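Long-range contact in catalase (Pseudomonas syringae, PDB 1M7S), which breaks down hydrogen peroxide into water and oxygen with a heme cofactor, protecting the cell from peroxide damage: residues A[118-123]-A[306-311]. Numbering follows the deposited sequence.
Sequences NWDLVG and VAMAPA. With HEM (protoporphyrin IX containing Fe), chain E.
D120 points its side chain from strand 117-124 at the backbone of 306-311. A309 N donates to D120 OD1, 2.6 Å away. The bond is fairly straight, 158° at the hydrogen. It arrives on the anti side of OD1 and lies 16° out of the carboxylate plane. The side chain of N312 donates to the same oxygen, and K111 forms a salt bridge with OD2 while also donating to the carbonyl of A307. Both oxygens of this buried acid are thus engaged and the group is held against turning.

Two residues on, V122 leaves the same face of the strand. Its two methyls meet different neighbours. V122 CG2 lies 4.1 Å from both M308 CB and P310 CD. V122 CG1, anti to the backbone N (chi1 -171°), rests against the heme, 3.6 Å from C3A of the porphyrin. This strand belongs to the antiparallel beta-barrel of the catalase fold, and 306-311 lies in the loop between helix 299-304 and strand 317-319 and passes across it. A309 and P310 pack on helix 323-339, which carries Y332, probably the axial ligand of the heme iron.

M308 bends at chi2. Its CG lies 3.7 Å from the heme propionate oxygen O1A, while SD turns back to within 4.3 Å of D120 CG. A water bridges the carbonyls of D120 and P310 and takes a weak bond from W119 NE1.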
loop_
_atom_site.group_PDB
_atom_site.type_symbol
_atom_site.label_atom_id
_atom_site.label_comp_id
_atom_site.label_asym_id
_atom_site.label_seq_id
_atom_site.Cartn_x
_atom_site.Cartn_y
_atom_site.Cartn_z
ATOM N N ASN A 118 25.309 -9.482 1.536
ATOM C CA ASN A 118 25.443 -8.257 0.725
ATOM C C ASN A 118 25.858 -7.064 1.596
ATOM O O ASN A 118 25.279 -6.821 2.633
ATOM C CB ASN A 118 24.150 -7.905 -0.003
ATOM C CG ASN A 118 23.679 -8.944 -1.003
ATOM O OD1 ASN A 118 24.437 -9.853 -1.392
ATOM N ND2 ASN A 118 22.425 -8.765 -1.418
ATOM N N TRP A 119 26.891 -6.397 1.135
ATOM C CA TRP A 119 27.395 -5.184 1.704
ATOM C C TRP A 119 27.170 -4.062 0.697
ATOM O O TRP A 119 27.669 -4.126 -0.427
ATOM C CB TRP A 119 28.903 -5.246 1.975
ATOM C CG TRP A 119 29.451 -3.921 2.449
ATOM C CD1 TRP A 119 28.891 -3.106 3.407
ATOM C CD2 TRP A 119 30.647 -3.291 2.031
ATOM N NE1 TRP A 119 29.672 -1.990 3.565
ATOM C CE2 TRP A 119 30.756 -2.080 2.743
ATOM C CE3 TRP A 119 31.642 -3.629 1.109
ATOM C CZ2 TRP A 119 31.845 -1.215 2.580
ATOM C CZ3 TRP A 119 32.712 -2.755 0.941
ATOM C CH2 TRP A 119 32.795 -1.560 1.668
ATOM N N ASP A 120 26.539 -2.972 1.120
ATOM C CA ASP A 120 26.317 -1.829 0.211
ATOM C C ASP A 120 27.179 -0.648 0.625
ATOM O O ASP A 120 27.129 -0.144 1.780
ATOM C CB ASP A 120 24.856 -1.328 0.318
ATOM C CG ASP A 120 23.817 -2.299 -0.181
ATOM O OD1 ASP A 120 22.634 -2.127 0.162
ATOM O OD2 ASP A 120 24.161 -3.284 -0.882
ATOM N N LEU A 121 27.966 -0.164 -0.302
ATOM C CA LEU A 121 28.754 1.035 -0.070
ATOM C C LEU A 121 28.008 2.176 -0.794
ATOM O O LEU A 121 28.143 2.361 -2.001
ATOM C CB LEU A 121 30.167 0.847 -0.585
ATOM C CG LEU A 121 31.052 2.082 -0.403
ATOM C CD1 LEU A 121 31.089 2.610 1.026
ATOM C CD2 LEU A 121 32.479 1.736 -0.907
ATOM N N VAL A 122 27.209 2.958 -0.085
ATOM C CA VAL A 122 26.352 3.992 -0.719
ATOM C C VAL A 122 27.048 5.350 -0.665
ATOM O O VAL A 122 27.054 5.971 0.412
ATOM C CB VAL A 122 25.014 4.033 0.029
ATOM C CG1 VAL A 122 24.016 4.914 -0.722
ATOM C CG2 VAL A 122 24.462 2.615 0.170
ATOM N N GLY A 123 27.720 5.679 -1.774
ATOM C CA GLY A 123 28.531 6.908 -1.735
ATOM C C GLY A 123 28.042 7.970 -2.726
ATOM O O GLY A 123 27.028 7.856 -3.328
ATOM N N VAL A 306 16.267 -1.985 -7.043
ATOM C CA VAL A 306 17.416 -2.272 -6.185
ATOM C C VAL A 306 17.300 -1.472 -4.898
ATOM O O VAL A 306 16.850 -0.320 -4.864
ATOM C CB VAL A 306 18.732 -2.065 -6.940
ATOM C CG1 VAL A 306 19.067 -0.589 -7.201
ATOM C CG2 VAL A 306 19.882 -2.801 -6.247
ATOM N N ALA A 307 17.694 -2.075 -3.783
ATOM C CA ALA A 307 17.592 -1.497 -2.444
ATOM C C ALA A 307 19.000 -1.335 -1.864
ATOM O O ALA A 307 19.606 -2.335 -1.462
ATOM C CB ALA A 307 16.725 -2.405 -1.578
ATOM N N MET A 308 19.561 -0.133 -2.016
ATOM C CA MET A 308 20.905 0.126 -1.484
ATOM C C MET A 308 20.776 0.651 -0.060
ATOM O O MET A 308 19.977 1.583 0.124
ATOM C CB MET A 308 21.584 1.221 -2.323
ATOM C CG MET A 308 21.763 0.921 -3.814
ATOM S SD MET A 308 23.056 -0.377 -3.935
ATOM C CE MET A 308 23.231 -0.428 -5.721
ATOM N N ALA A 309 21.471 0.094 0.929
ATOM C CA ALA A 309 21.299 0.612 2.291
ATOM C C ALA A 309 22.573 0.433 3.090
ATOM O O ALA A 309 23.091 -0.689 3.163
ATOM C CB ALA A 309 20.169 -0.223 2.943
ATOM N N PRO A 310 22.997 1.453 3.790
ATOM C CA PRO A 310 24.165 1.390 4.661
ATOM C C PRO A 310 23.939 0.326 5.715
ATOM O O PRO A 310 24.886 -0.278 6.217
ATOM C CB PRO A 310 24.401 2.818 5.190
ATOM C CG PRO A 310 23.700 3.641 4.132
ATOM C CD PRO A 310 22.452 2.837 3.735
ATOM N N ALA A 311 22.693 -0.054 6.075
ATOM C CA ALA A 311 22.419 -1.088 7.030
ATOM C C ALA A 311 22.824 -2.470 6.467
ATOM O O ALA A 311 22.837 -3.380 7.294
ATOM C CB ALA A 311 20.945 -1.157 7.421
HETATM C CHA HEM E . 19.363 7.569 -1.386
HETATM C CHB HEM E . 23.990 8.897 -0.886
HETATM C CHC HEM E . 22.865 11.237 3.190
HETATM C CHD HEM E . 18.503 9.088 3.192
HETATM C C1A HEM E . 20.710 7.746 -1.596
HETATM C C2A HEM E . 21.447 7.241 -2.779
HETATM C C3A HEM E . 22.720 7.608 -2.640
HETATM C C4A HEM E . 22.824 8.360 -1.401
HETATM C CMA HEM E . 23.915 7.318 -3.559
HETATM C CAA HEM E . 20.753 6.431 -3.887
HETATM C CBA HEM E . 20.986 4.885 -3.804
HETATM C CGA HEM E . 20.407 4.230 -5.087
HETATM O O1A HEM E . 19.399 3.517 -4.857
HETATM O O2A HEM E . 21.076 4.487 -6.106
HETATM C C1B HEM E . 24.104 9.618 0.272
HETATM C C2B HEM E . 25.347 10.120 0.843
HETATM C C3B HEM E . 25.029 10.786 1.973
HETATM C C4B HEM E . 23.604 10.698 2.137
HETATM C CMB HEM E . 26.722 9.913 0.193
HETATM C CAB HEM E . 25.904 11.546 2.970
HETATM C CBB HEM E . 27.181 11.285 3.175
HETATM C C1C HEM E . 21.638 10.764 3.582
HETATM C C2C HEM E . 21.066 10.932 4.898
HETATM C C3C HEM E . 19.876 10.318 4.910
HETATM C C4C HEM E . 19.654 9.795 3.578
HETATM C CMC HEM E . 21.748 11.629 6.106
HETATM C CAC HEM E . 18.838 10.157 6.039
HETATM C CBC HEM E . 19.161 9.935 7.325
HETATM C C1D HEM E . 18.352 8.555 1.905
HETATM C C2D HEM E . 17.145 7.902 1.428
HETATM C C3D HEM E . 17.371 7.483 0.181
HETATM C C4D HEM E . 18.725 7.861 -0.163
HETATM C CMD HEM E . 15.880 7.787 2.296
HETATM C CAD HEM E . 16.406 6.717 -0.769
HETATM C CBD HEM E . 16.717 5.179 -0.678
HETATM C CGD HEM E . 15.711 4.308 -1.408
HETATM O O1D HEM E . 16.133 3.156 -1.775
HETATM O O2D HEM E . 14.525 4.665 -1.617
HETATM N NA HEM E . 21.581 8.458 -0.822
HETATM N NB HEM E . 23.050 9.964 1.093
HETATM N NC HEM E . 20.744 10.090 2.779
HETATM N ND HEM E . 19.312 8.463 0.918
HETATM FE FE HEM E . 21.184 9.188 1.029
HETATM O O HOH W 1 27.372 -0.220 4.543
HETATM O O HOH W 2 21.162 11.518 0.072
#